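PDB 1ZB1: vacuolar-sorting protein BRO1 from Saccharomyces cerevisiae, which helps concentrate and sort cargo into the intralumenal vesicles of multivesicular bodies and recruits the deubiquitinase DOA4 to endosomes, here represented by its Bro1 domain. Local coordinates for residues Thr125-Ala130 with Glu160-Asn165; Ser171-Ser176 with Ala237-Pro242; Gln175-Arg180 with His226-Glu231; Asn220-Cys225 with Thr249-Phe254. All coordinates share one frame; numbering follows the deposited sequence.

Contact 1 (Thr125-Ala130 with Glu160-Asn165)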
loop_
_atom_site.group_PDB
_atom_site.type_symbol
_atom_site.label_atom_id
_atom_site.label_comp_id
_atom_site.label_asym_id
_atom_site.label_seq_id
_atom_site.Cartn_x
_atom_site.Cartn_y
_atom_site.Cartn_z
ATOM N N THR A 125 -13.854 3.948 6.457
ATOM C CA THR A 125 -13.232 3.151 7.503
ATOM C C THR A 125 -12.182 2.196 6.894
ATOM O O THR A 125 -11.077 2.056 7.422
ATOM C CB THR A 125 -14.298 2.326 8.266
ATOM O OG1 THR A 125 -15.137 3.209 9.021
ATOM C CG2 THR A 125 -13.628 1.330 9.207
ATOM N N LEU A 126 -12.525 1.544 5.785
ATOM C CA LEU A 126 -11.589 0.611 5.144
ATOM C C LEU A 126 -10.372 1.342 4.574
ATOM O O LEU A 126 -9.263 0.797 4.530
ATOM C CB LEU A 126 -12.305 -0.199 4.051
ATOM C CG LEU A 126 -11.445 -1.162 3.218
ATOM C CD1 LEU A 126 -10.615 -2.074 4.125
ATOM C CD2 LEU A 126 -12.364 -1.989 2.329
ATOM N N PHE A 127 -10.571 2.578 4.137
ATOM C CA PHE A 127 -9.456 3.368 3.624
ATOM C C PHE A 127 -8.446 3.546 4.772
ATOM O O PHE A 127 -7.231 3.398 4.591
ATOM C CB PHE A 127 -9.961 4.736 3.145
ATOM C CG PHE A 127 -8.885 5.618 2.567
ATOM C CD1 PHE A 127 -8.077 6.393 3.393
ATOM C CD2 PHE A 127 -8.674 5.664 1.185
ATOM C CE1 PHE A 127 -7.071 7.204 2.865
ATOM C CE2 PHE A 127 -7.669 6.469 0.635
ATOM C CZ PHE A 127 -6.863 7.243 1.472
ATOM N N ASN A 128 -8.953 3.866 5.957
ATOM C CA ASN A 128 -8.074 4.049 7.111
ATOM C C ASN A 128 -7.432 2.730 7.552
ATOM O O ASN A 128 -6.283 2.711 7.988
ATOM C CB ASN A 128 -8.845 4.718 8.264
ATOM C CG ASN A 128 -8.989 6.229 8.062
ATOM O OD1 ASN A 128 -8.357 6.800 7.172
ATOM N ND2 ASN A 128 -9.807 6.878 8.886
ATOM N N ILE A 129 -8.166 1.628 7.424
ATOM C CA ILE A 129 -7.631 0.312 7.778
ATOM C C ILE A 129 -6.402 0.034 6.898
ATOM O O ILE A 129 -5.353 -0.420 7.378
ATOM C CB ILE A 129 -8.700 -0.787 7.556
ATOM C CG1 ILE A 129 -9.744 -0.725 8.678
ATOM C CG2 ILE A 129 -8.048 -2.165 7.502
ATOM C CD1 ILE A 129 -10.929 -1.664 8.482
ATOM N N ALA A 130 -6.533 0.320 5.605
ATOM C CA ALA A 130 -5.427 0.120 4.663
ATOM C C ALA A 130 -4.237 0.993 5.061
ATOM O O ALA A 130 -3.084 0.537 5.080
ATOM C CB ALA A 130 -5.884 0.465 3.235
ATOM N N GLU A 160 -7.032 -2.430 -3.002
ATOM C CA GLU A 160 -7.498 -3.103 -4.206
ATOM C C GLU A 160 -9.010 -3.325 -4.124
ATOM O O GLU A 160 -9.737 -3.054 -5.081
ATOM C CB GLU A 160 -6.770 -4.444 -4.360
ATOM C CG GLU A 160 -7.256 -5.299 -5.516
ATOM C CD GLU A 160 -6.418 -6.553 -5.692
ATOM O OE1 GLU A 160 -6.399 -7.397 -4.768
ATOM O OE2 GLU A 160 -5.775 -6.687 -6.754
ATOM N N TYR A 161 -9.475 -3.815 -2.979
ATOM C CA TYR A 161 -10.904 -4.064 -2.767
ATOM C C TYR A 161 -11.685 -2.760 -2.879
ATOM O O TYR A 161 -12.783 -2.721 -3.444
ATOM C CB TYR A 161 -11.138 -4.679 -1.384
ATOM C CG TYR A 161 -12.593 -4.982 -1.083
ATOM C CD1 TYR A 161 -13.146 -6.223 -1.399
ATOM C CD2 TYR A 161 -13.417 -4.022 -0.488
ATOM C CE1 TYR A 161 -14.483 -6.504 -1.126
ATOM C CE2 TYR A 161 -14.756 -4.291 -0.215
ATOM C CZ TYR A 161 -15.281 -5.538 -0.536
ATOM O OH TYR A 161 -16.597 -5.827 -0.247
ATOM N N LEU A 162 -11.123 -1.693 -2.323
ATOM C CA LEU A 162 -11.754 -0.382 -2.385
ATOM C C LEU A 162 -11.909 0.102 -3.838
ATOM O O LEU A 162 -12.970 0.601 -4.230
ATOM C CB LEU A 162 -10.918 0.635 -1.597
ATOM C CG LEU A 162 -11.023 0.571 -0.063
ATOM C CD1 LEU A 162 -9.927 1.430 0.551
ATOM C CD2 LEU A 162 -12.401 1.058 0.396
ATOM N N SER A 163 -10.857 -0.043 -4.637
ATOM C CA SER A 163 -10.924 0.425 -6.022
ATOM C C SER A 163 -11.909 -0.373 -6.863
ATOM O O SER A 163 -12.529 0.167 -7.776
ATOM C CB SER A 163 -9.543 0.380 -6.683
ATOM O OG SER A 163 -9.139 -0.952 -6.922
ATOM N N GLU A 164 -12.061 -1.655 -6.552
ATOM C CA GLU A 164 -12.974 -2.500 -7.316
ATOM C C GLU A 164 -14.408 -2.549 -6.790
ATOM O O GLU A 164 -15.311 -2.981 -7.510
ATOM C CB GLU A 164 -12.426 -3.930 -7.386
ATOM C CG GLU A 164 -10.995 -4.018 -7.882
ATOM C CD GLU A 164 -10.509 -5.448 -8.026
ATOM O OE1 GLU A 164 -10.868 -6.294 -7.180
ATOM O OE2 GLU A 164 -9.754 -5.724 -8.981
ATOM N N ASN A 165 -14.635 -2.092 -5.558
ATOM C CA ASN A 165 -15.979 -2.161 -4.982
ATOM C C ASN A 165 -16.761 -0.883 -4.679
ATOM O O ASN A 165 -17.972 -0.947 -4.492
ATOM C CB ASN A 165 -15.933 -3.040 -3.730
ATOM C CG ASN A 165 -15.721 -4.502 -4.069
ATOM O OD1 ASN A 165 -16.675 -5.223 -4.373
ATOM N ND2 ASN A 165 -14.464 -4.942 -4.046
#
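L126 and L162 run past each other in opposite directions, so that their branched ends interleave. CD2 of L126 rests 3.6 Å from CD2 of L162, and CG of L126 also lies against the same methyl. The other methyl of L162 is put to separate use: CD1 settles 3.7 Å from CA of F127, against that residue's backbone and CB. A leucine fits here because its two methyls can serve two neighbours at once. Y161 meets L126 at about a right angle, with its CD2 3.6 Å from CD2 of L126. CG of Y161 stands anti to the backbone N (chi1 -180°), which carries the ring out across the leucine. One turn on, ND2 of N165 lies 3.2 Å above the centre of the Y161 ring while donating a 2.8 Å hydrogen bond to O of Y161, in the carbonyl plane and on a lone pair. The bond holds the N165 amide over the ring face. The contact is buried and apolar, joining the consecutive helices 118-139 and 146-165, whose local axes run nearly antiparallel (152°) at 10.3 Å. Helix 65-86 touches L126 through Y76, while helix 176-198 packs on F127 through L182 and on L162 through T179.

Contact 2 (Ser171-Ser176 with Ala237-Pro242)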
loop_
_atom_site.group_PDB
_atom_site.type_symbol
_atom_site.label_atom_id
_atom_site.label_comp_id
_atom_site.label_asym_id
_atom_site.label_seq_id
_atom_site.Cartn_x
_atom_site.Cartn_y
_atom_site.Cartn_z
ATOM N N SER A 171 -15.781 11.559 -2.046
ATOM C CA SER A 171 -14.403 11.913 -1.697
ATOM C C SER A 171 -13.361 11.513 -2.737
ATOM O O SER A 171 -13.385 10.395 -3.264
ATOM C CB SER A 171 -14.006 11.274 -0.356
ATOM O OG SER A 171 -12.630 11.517 -0.094
ATOM N N VAL A 172 -12.429 12.422 -3.000
ATOM C CA VAL A 172 -11.359 12.182 -3.960
ATOM C C VAL A 172 -10.497 10.987 -3.548
ATOM O O VAL A 172 -9.949 10.281 -4.399
ATOM C CB VAL A 172 -10.457 13.441 -4.116
ATOM C CG1 VAL A 172 -9.868 13.848 -2.774
ATOM C CG2 VAL A 172 -9.343 13.165 -5.116
ATOM N N ASP A 173 -10.386 10.762 -2.241
ATOM C CA ASP A 173 -9.593 9.653 -1.711
ATOM C C ASP A 173 -10.122 8.299 -2.161
ATOM O O ASP A 173 -9.358 7.345 -2.302
ATOM C CB ASP A 173 -9.612 9.656 -0.177
ATOM C CG ASP A 173 -8.946 10.870 0.417
ATOM O OD1 ASP A 173 -9.510 11.446 1.379
ATOM O OD2 ASP A 173 -7.858 11.243 -0.068
ATOM N N LEU A 174 -11.434 8.209 -2.362
ATOM C CA LEU A 174 -12.032 6.937 -2.739
ATOM C C LEU A 174 -12.329 6.771 -4.219
ATOM O O LEU A 174 -13.060 5.859 -4.613
ATOM C CB LEU A 174 -13.299 6.685 -1.907
ATOM C CG LEU A 174 -13.062 6.256 -0.446
ATOM C CD1 LEU A 174 -12.330 4.905 -0.400
ATOM C CD2 LEU A 174 -12.246 7.316 0.266
ATOM N N GLN A 175 -11.776 7.652 -5.043
ATOM C CA GLN A 175 -11.971 7.520 -6.478
ATOM C C GLN A 175 -11.209 6.254 -6.868
ATOM O O GLN A 175 -10.068 6.058 -6.444
ATOM C CB GLN A 175 -11.408 8.739 -7.213
ATOM C CG GLN A 175 -12.195 10.004 -6.935
ATOM C CD GLN A 175 -13.695 9.759 -7.022
ATOM O OE1 GLN A 175 -14.422 9.925 -6.040
ATOM N NE2 GLN A 175 -14.162 9.347 -8.196
ATOM N N SER A 176 -11.840 5.402 -7.668
ATOM C CA SER A 176 -11.237 4.132 -8.079
ATOM C C SER A 176 -9.790 4.203 -8.573
ATOM O O SER A 176 -8.979 3.333 -8.253
ATOM C CB SER A 176 -12.112 3.464 -9.150
ATOM O OG SER A 176 -11.586 2.196 -9.507
ATOM N N ALA A 237 -0.987 18.757 -8.969
ATOM C CA ALA A 237 -2.274 18.158 -9.317
ATOM C C ALA A 237 -2.330 16.659 -9.026
ATOM O O ALA A 237 -3.415 16.074 -8.959
ATOM C CB ALA A 237 -2.595 18.421 -10.785
ATOM N N ILE A 238 -1.167 16.033 -8.866
ATOM C CA ILE A 238 -1.118 14.605 -8.574
ATOM C C ILE A 238 -1.817 14.374 -7.235
ATOM O O ILE A 238 -1.758 15.221 -6.344
ATOM C CB ILE A 238 0.343 14.095 -8.512
ATOM C CG1 ILE A 238 1.002 14.270 -9.886
ATOM C CG2 ILE A 238 0.374 12.627 -8.086
ATOM C CD1 ILE A 238 2.404 13.713 -9.984
ATOM N N TYR A 239 -2.470 13.226 -7.099
ATOM C CA TYR A 239 -3.219 12.894 -5.890
ATOM C C TYR A 239 -2.540 12.979 -4.512
ATOM O O TYR A 239 -2.981 13.746 -3.650
ATOM C CB TYR A 239 -3.855 11.507 -6.046
ATOM C CG TYR A 239 -4.472 10.994 -4.766
ATOM C CD1 TYR A 239 -5.490 11.704 -4.126
ATOM C CD2 TYR A 239 -3.993 9.837 -4.159
ATOM C CE1 TYR A 239 -6.007 11.274 -2.902
ATOM C CE2 TYR A 239 -4.500 9.402 -2.941
ATOM C CZ TYR A 239 -5.503 10.125 -2.318
ATOM O OH TYR A 239 -5.971 9.712 -1.102
ATOM N N GLY A 240 -1.488 12.201 -4.290
ATOM C CA GLY A 240 -0.842 12.211 -2.982
ATOM C C GLY A 240 0.119 13.342 -2.662
ATOM O O GLY A 240 -0.243 14.519 -2.681
ATOM N N GLU A 241 1.352 12.970 -2.334
ATOM C CA GLU A 241 2.396 13.933 -2.015
ATOM C C GLU A 241 3.224 14.185 -3.265
ATOM O O GLU A 241 3.608 13.243 -3.966
ATOM C CB GLU A 241 3.305 13.385 -0.909
ATOM C CG GLU A 241 2.594 13.130 0.402
ATOM C CD GLU A 241 2.246 14.412 1.135
ATOM O OE1 GLU A 241 2.062 15.449 0.468
ATOM O OE2 GLU A 241 2.145 14.378 2.379
ATOM N N PRO A 242 3.503 15.458 -3.571
ATOM C CA PRO A 242 4.296 15.804 -4.752
ATOM C C PRO A 242 5.649 15.086 -4.767
ATOM O O PRO A 242 6.129 14.667 -5.821
ATOM C CB PRO A 242 4.446 17.317 -4.627
ATOM C CG PRO A 242 3.168 17.713 -3.976
ATOM C CD PRO A 242 3.020 16.673 -2.893
#
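Neither backbone is extended or properly helical where they meet: V172 and D173 form a short 3-10 turn, and the closest CA pair, D173 and Y239, is 8.3 Å apart, a gap that only side chains bridge. D173 and Y239 do so at about a right angle. OH of Y239 donates to OD2 of D173 over 2.6 Å, a short bond that meets the carboxylate oxygen on its anti side and 26° out of the carboxylate plane. OD2 lies at the ring edge, close to the ring plane, and the carboxylate and ring planes are 71° apart. Tyrosine suits the place because its long, rigid ring, with CG anti to the backbone N (chi1 171°), delivers a hydroxyl far from its own loop. Opposite is an ST turn, in which OG of S171 accepts from N of D173 at 3.2 Å; it lies in the loop that links helices 146-165 and 176-198 in the largely helical Bro1 domain, and the bond probably helps fix the backbone that carries the aspartate. The second carboxylate oxygen, OD1, forms a salt bridge with K16 and accepts from N of A102, so the buried charge is compensated and probably stays ionised. Beside this polar pair V172 adds an apolar touch, CG2 lying 4.2 Å from CD1 of Y239. The hydroxyl of Y239 also hydrogen-bonds that of Y104, their rings meeting edge-to-face.

Contact 3 (Gln175-Arg180 with His226-Glu231)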
loop_
_atom_site.group_PDB
_atom_site.type_symbol
_atom_site.label_atom_id
_atom_site.label_comp_id
_atom_site.label_asym_id
_atom_site.label_seq_id
_atom_site.Cartn_x
_atom_site.Cartn_y
_atom_site.Cartn_z
ATOM N N GLN A 175 -11.776 7.652 -5.043
ATOM C CA GLN A 175 -11.971 7.520 -6.478
ATOM C C GLN A 175 -11.209 6.254 -6.868
ATOM O O GLN A 175 -10.068 6.058 -6.444
ATOM C CB GLN A 175 -11.408 8.739 -7.213
ATOM C CG GLN A 175 -12.195 10.004 -6.935
ATOM C CD GLN A 175 -13.695 9.759 -7.022
ATOM O OE1 GLN A 175 -14.422 9.925 -6.040
ATOM N NE2 GLN A 175 -14.162 9.347 -8.196
ATOM N N SER A 176 -11.840 5.402 -7.668
ATOM C CA SER A 176 -11.237 4.132 -8.079
ATOM C C SER A 176 -9.790 4.203 -8.573
ATOM O O SER A 176 -8.979 3.333 -8.253
ATOM C CB SER A 176 -12.112 3.464 -9.150
ATOM O OG SER A 176 -11.586 2.196 -9.507
ATOM N N GLU A 177 -9.453 5.227 -9.348
ATOM C CA GLU A 177 -8.088 5.332 -9.857
ATOM C C GLU A 177 -7.074 5.708 -8.773
ATOM O O GLU A 177 -5.893 5.352 -8.864
ATOM C CB GLU A 177 -8.013 6.327 -11.029
ATOM C CG GLU A 177 -8.422 7.762 -10.714
ATOM C CD GLU A 177 -9.935 7.971 -10.645
ATOM O OE1 GLU A 177 -10.353 9.137 -10.460
ATOM O OE2 GLU A 177 -10.701 6.989 -10.774
ATOM N N ASN A 178 -7.527 6.407 -7.736
ATOM C CA ASN A 178 -6.615 6.798 -6.671
ATOM C C ASN A 178 -6.356 5.662 -5.685
ATOM O O ASN A 178 -5.248 5.529 -5.170
ATOM C CB ASN A 178 -7.129 8.048 -5.955
ATOM C CG ASN A 178 -7.106 9.276 -6.855
ATOM O OD1 ASN A 178 -6.220 9.417 -7.698
ATOM N ND2 ASN A 178 -8.070 10.174 -6.669
ATOM N N THR A 179 -7.360 4.832 -5.423
ATOM C CA THR A 179 -7.148 3.705 -4.523
ATOM C C THR A 179 -6.332 2.636 -5.254
ATOM O O THR A 179 -5.595 1.867 -4.634
ATOM C CB THR A 179 -8.483 3.116 -4.011
ATOM O OG1 THR A 179 -9.430 3.036 -5.083
ATOM C CG2 THR A 179 -9.037 3.989 -2.877
ATOM N N ARG A 180 -6.449 2.595 -6.579
ATOM C CA ARG A 180 -5.675 1.636 -7.368
ATOM C C ARG A 180 -4.194 2.050 -7.273
ATOM O O ARG A 180 -3.295 1.209 -7.123
ATOM C CB ARG A 180 -6.131 1.666 -8.831
ATOM C CG ARG A 180 -5.365 0.733 -9.759
ATOM C CD ARG A 180 -6.161 -0.532 -10.037
ATOM N NE ARG A 180 -5.853 -1.604 -9.098
ATOM C CZ ARG A 180 -6.634 -2.656 -8.880
ATOM N NH1 ARG A 180 -7.786 -2.783 -9.526
ATOM N NH2 ARG A 180 -6.256 -3.590 -8.021
ATOM N N HIS A 226 4.576 4.950 -11.786
ATOM C CA HIS A 226 5.172 5.959 -12.649
ATOM C C HIS A 226 4.180 6.312 -13.754
ATOM O O HIS A 226 3.879 7.482 -13.975
ATOM C CB HIS A 226 6.460 5.410 -13.277
ATOM C CG HIS A 226 7.072 6.319 -14.295
ATOM N ND1 HIS A 226 7.966 7.313 -13.965
ATOM C CD2 HIS A 226 6.894 6.402 -15.635
ATOM C CE1 HIS A 226 8.316 7.970 -15.057
ATOM N NE2 HIS A 226 7.679 7.436 -16.086
ATOM N N ASP A 227 3.679 5.288 -14.443
ATOM C CA ASP A 227 2.731 5.481 -15.540
ATOM C C ASP A 227 1.474 6.237 -15.131
ATOM O O ASP A 227 0.942 7.028 -15.909
ATOM C CB ASP A 227 2.336 4.135 -16.162
ATOM C CG ASP A 227 3.459 3.508 -16.976
ATOM O OD1 ASP A 227 4.469 4.198 -17.242
ATOM O OD2 ASP A 227 3.326 2.326 -17.359
ATOM N N PHE A 228 0.992 5.996 -13.917
ATOM C CA PHE A 228 -0.205 6.682 -13.448
ATOM C C PHE A 228 0.049 8.167 -13.225
ATOM O O PHE A 228 -0.790 9.001 -13.559
ATOM C CB PHE A 228 -0.704 6.069 -12.143
ATOM C CG PHE A 228 -1.902 6.773 -11.570
ATOM C CD1 PHE A 228 -3.137 6.698 -12.203
ATOM C CD2 PHE A 228 -1.793 7.521 -10.404
ATOM C CE1 PHE A 228 -4.249 7.356 -11.679
ATOM C CE2 PHE A 228 -2.898 8.185 -9.873
ATOM C CZ PHE A 228 -4.128 8.100 -10.513
ATOM N N MET A 229 1.209 8.490 -12.662
ATOM C CA MET A 229 1.571 9.873 -12.370
ATOM C C MET A 229 2.070 10.628 -13.603
ATOM O O MET A 229 2.247 11.844 -13.563
ATOM C CB MET A 229 2.647 9.902 -11.280
ATOM C CG MET A 229 2.298 9.085 -10.045
ATOM S SD MET A 229 3.680 8.922 -8.895
ATOM C CE MET A 229 3.369 10.327 -7.859
ATOM N N LYS A 230 2.300 9.900 -14.692
ATOM C CA LYS A 230 2.779 10.502 -15.935
ATOM C C LYS A 230 1.642 11.179 -16.700
ATOM O O LYS A 230 1.836 12.226 -17.320
ATOM C CB LYS A 230 3.429 9.440 -16.824
ATOM C CG LYS A 230 3.873 9.964 -18.182
ATOM C CD LYS A 230 4.445 8.856 -19.054
ATOM C CE LYS A 230 5.711 8.267 -18.448
ATOM N NZ LYS A 230 6.291 7.191 -19.302
ATOM N N GLU A 231 0.459 10.572 -16.653
ATOM C CA GLU A 231 -0.710 11.116 -17.338
ATOM C C GLU A 231 -1.012 12.517 -16.809
ATOM O O GLU A 231 -1.781 13.270 -17.406
ATOM C CB GLU A 231 -1.920 10.203 -17.122
ATOM C CG GLU A 231 -2.418 10.164 -15.687
ATOM C CD GLU A 231 -3.505 9.126 -15.466
ATOM O OE1 GLU A 231 -4.063 9.082 -14.346
ATOM O OE2 GLU A 231 -3.794 8.352 -16.405
#
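Van der Waals packing centres on F228, whose ring spans the gap to the first turn of the facing helix. The closest CA pair, E177 and F228, is 8.8 Å apart, a distance suited to a large ring. With CG anti to the backbone N (chi1 177°), the ring points straight across, and CE1 of F228 comes to 4.0 Å from CB of E177. The glutamate contributes chiefly the root of its side chain: the chain bends at chi2, and the carboxylate is led away from the ring, as befits an exposed charged group. The fold here is the helical core of the Bro1 domain, where helices 176-198 and 208-230 are successive; the phenylalanine is near the C-terminal end of one and faces the N-terminal start of the other. F181, one turn beyond E177 on helix 176-198, also meets the F228 ring, with planes about 30° apart.

Polar atoms meet the ring without any hydrogen bond across the contact. O of E177 stands 3.7 Å from CZ of F228, and OD1 of N178 is also 3.7 Å from CZ, at the ring edge and near its plane, where the aromatic hydrogens carry slight positive charge. The amide and ring planes are 81° apart. Asparagine suits this buried position because its other end, ND2, is used to donate to O of V172, which fixes the direction of the amide.

Contact 4 (Asn220-Cys225 with Thr249-Phe254)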
loop_
_atom_site.group_PDB
_atom_site.type_symbol
_atom_site.label_atom_id
_atom_site.label_comp_id
_atom_site.label_asym_id
_atom_site.label_seq_id
_atom_site.Cartn_x
_atom_site.Cartn_y
_atom_site.Cartn_z
ATOM N N ASN A 220 9.216 -3.260 -12.478
ATOM C CA ASN A 220 7.929 -3.279 -13.172
ATOM C C ASN A 220 6.795 -2.723 -12.304
ATOM O O ASN A 220 5.922 -2.012 -12.794
ATOM C CB ASN A 220 7.574 -4.698 -13.635
ATOM C CG ASN A 220 8.556 -5.247 -14.670
ATOM O OD1 ASN A 220 9.189 -4.490 -15.412
ATOM N ND2 ASN A 220 8.669 -6.569 -14.732
ATOM N N LEU A 221 6.809 -3.053 -11.018
ATOM C CA LEU A 221 5.784 -2.568 -10.102
ATOM C C LEU A 221 5.817 -1.040 -9.962
ATOM O O LEU A 221 4.776 -0.379 -10.010
ATOM C CB LEU A 221 5.959 -3.235 -8.734
ATOM C CG LEU A 221 5.118 -4.478 -8.409
ATOM C CD1 LEU A 221 4.549 -5.110 -9.668
ATOM C CD2 LEU A 221 5.975 -5.468 -7.629
ATOM N N PHE A 222 7.002 -0.471 -9.782
ATOM C CA PHE A 222 7.091 0.980 -9.663
ATOM C C PHE A 222 6.770 1.632 -11.011
ATOM O O PHE A 222 6.348 2.784 -11.066
ATOM C CB PHE A 222 8.473 1.392 -9.145
ATOM C CG PHE A 222 8.601 1.291 -7.647
ATOM C CD1 PHE A 222 7.903 2.171 -6.817
ATOM C CD2 PHE A 222 9.386 0.299 -7.063
ATOM C CE1 PHE A 222 7.984 2.063 -5.424
ATOM C CE2 PHE A 222 9.476 0.180 -5.675
ATOM C CZ PHE A 222 8.772 1.065 -4.852
ATOM N N GLN A 223 6.949 0.874 -12.091
ATOM C CA GLN A 223 6.647 1.354 -13.441
ATOM C C GLN A 223 5.144 1.668 -13.522
ATOM O O GLN A 223 4.728 2.602 -14.203
ATOM C CB GLN A 223 7.016 0.273 -14.466
ATOM C CG GLN A 223 6.776 0.632 -15.928
ATOM C CD GLN A 223 7.634 1.786 -16.402
ATOM O OE1 GLN A 223 7.279 2.953 -16.230
ATOM N NE2 GLN A 223 8.782 1.466 -16.992
ATOM N N LYS A 224 4.336 0.878 -12.819
ATOM C CA LYS A 224 2.884 1.073 -12.795
ATOM C C LYS A 224 2.512 2.406 -12.154
ATOM O O LYS A 224 1.630 3.113 -12.643
ATOM C CB LYS A 224 2.197 -0.043 -12.005
ATOM C CG LYS A 224 2.178 -1.411 -12.656
ATOM C CD LYS A 224 1.394 -2.373 -11.761
ATOM C CE LYS A 224 1.328 -3.785 -12.329
ATOM N NZ LYS A 224 0.630 -4.704 -11.374
ATOM N N CYS A 225 3.173 2.728 -11.044
ATOM C CA CYS A 225 2.929 3.971 -10.319
ATOM C C CYS A 225 3.421 5.145 -11.160
ATOM O O CYS A 225 2.779 6.196 -11.231
ATOM C CB CYS A 225 3.668 3.955 -8.974
ATOM S SG CYS A 225 3.228 2.572 -7.867
ATOM N N THR A 249 10.120 7.340 -9.783
ATOM C CA THR A 249 10.916 7.305 -11.004
ATOM C C THR A 249 12.343 6.837 -10.715
ATOM O O THR A 249 12.914 6.058 -11.474
ATOM C CB THR A 249 10.961 8.696 -11.675
ATOM O OG1 THR A 249 9.632 9.080 -12.052
ATOM C CG2 THR A 249 11.847 8.663 -12.916
ATOM N N CYS A 250 12.912 7.305 -9.615
ATOM C CA CYS A 250 14.262 6.909 -9.250
ATOM C C CYS A 250 14.307 5.393 -9.017
ATOM O O CYS A 250 15.159 4.687 -9.573
ATOM C CB CYS A 250 14.701 7.646 -7.986
ATOM S SG CYS A 250 16.418 7.342 -7.510
ATOM N N LYS A 251 13.375 4.899 -8.205
ATOM C CA LYS A 251 13.312 3.475 -7.896
ATOM C C LYS A 251 13.156 2.585 -9.127
ATOM O O LYS A 251 13.805 1.540 -9.222
ATOM C CB LYS A 251 12.181 3.187 -6.893
ATOM C CG LYS A 251 12.471 3.676 -5.469
ATOM C CD LYS A 251 11.430 3.181 -4.460
ATOM C CE LYS A 251 11.822 3.548 -3.023
ATOM N NZ LYS A 251 10.809 3.119 -2.010
ATOM N N LEU A 252 12.324 2.988 -10.081
ATOM C CA LEU A 252 12.141 2.156 -11.266
ATOM C C LEU A 252 13.453 1.975 -12.035
ATOM O O LEU A 252 13.779 0.862 -12.445
ATOM C CB LEU A 252 11.043 2.727 -12.167
ATOM C CG LEU A 252 11.282 3.804 -13.216
ATOM C CD1 LEU A 252 11.964 3.202 -14.441
ATOM C CD2 LEU A 252 9.926 4.386 -13.625
ATOM N N HIS A 253 14.211 3.054 -12.223
ATOM C CA HIS A 253 15.491 2.940 -12.919
ATOM C C HIS A 253 16.514 2.217 -12.046
ATOM O O HIS A 253 17.272 1.384 -12.532
ATOM C CB HIS A 253 16.046 4.320 -13.288
ATOM C CG HIS A 253 15.287 5.005 -14.379
ATOM N ND1 HIS A 253 15.181 4.482 -15.650
ATOM C CD2 HIS A 253 14.598 6.169 -14.390
ATOM C CE1 HIS A 253 14.457 5.296 -16.397
ATOM N NE2 HIS A 253 14.091 6.327 -15.657
ATOM N N PHE A 254 16.534 2.533 -10.755
ATOM C CA PHE A 254 17.493 1.901 -9.851
ATOM C C PHE A 254 17.347 0.384 -9.768
ATOM O O PHE A 254 18.344 -0.345 -9.760
ATOM C CB PHE A 254 17.380 2.472 -8.441
ATOM C CG PHE A 254 18.357 1.866 -7.474
ATOM C CD1 PHE A 254 19.712 2.165 -7.560
ATOM C CD2 PHE A 254 17.930 0.968 -6.500
ATOM C CE1 PHE A 254 20.630 1.580 -6.691
ATOM C CE2 PHE A 254 18.837 0.376 -5.626
ATOM C CZ PHE A 254 20.193 0.682 -5.721
#
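Two helices run nearly antiparallel here, their local axes 8.3 Å apart at closest approach and crossing at -152°, with F222 and L252 bringing their CA atoms to 5.4 Å. Such closeness leaves the CB atoms of F222 and L252 only 4.2 Å apart, and the longer parts of the side chains lie to the sides of this pair. F222 turns toward K251, with CG anti to the carbonyl carbon. The lysine chain, extended beyond CG, passes obliquely over one face of the ring: CD of K251 stands 3.8 Å from the centroid of the F222 ring, 28° off the ring normal, a CH-pi contact displaced toward the rim. CD of K251 is nearest CZ of F222, at 3.4 Å, while CB of K251 lies nearer the ring's base. L252 turns the other way; its CG occupies the position between backbone N and carbonyl carbon (chi1 86°), and its CD2 approaches the side chain of Q223, a partly exposed residue that suits the outer margin of the interface. Lysine is an unusual choice for a buried place, but a long aliphatic chain can pack like a hydrocarbon while its amine reaches a partner. NZ of K251 forms a salt bridge with E192 of helix 176-198 and donates to O of Y9, which implies that the ammonium is probably kept charged although its methylenes lie against an aromatic face.

In the fold
The four contacts follow the succession of helices 118-139, 146-165, 176-198, 208-230 and 242-269 through the Bro1 domain. Contact 1 closes before the others open; the segments of contact 4 alternate with those of contacts 2 and 3. Contacts 2 and 3 overlap at Q175 and S176, their centres about 8 Å apart. The centre of contact 1 lies about 14 Å from that of contact 2 and about 15 Å from that of contact 3, and S163 O to S176 OG joins it to both. Contacts 3 and 4, centres about 14 Å apart, share helix 208-230 and are joined by H226 and T249. Contact 4 touches neither contact 1 nor contact 2. Together they probably help bind neighbouring helices and two connecting loops into the domain.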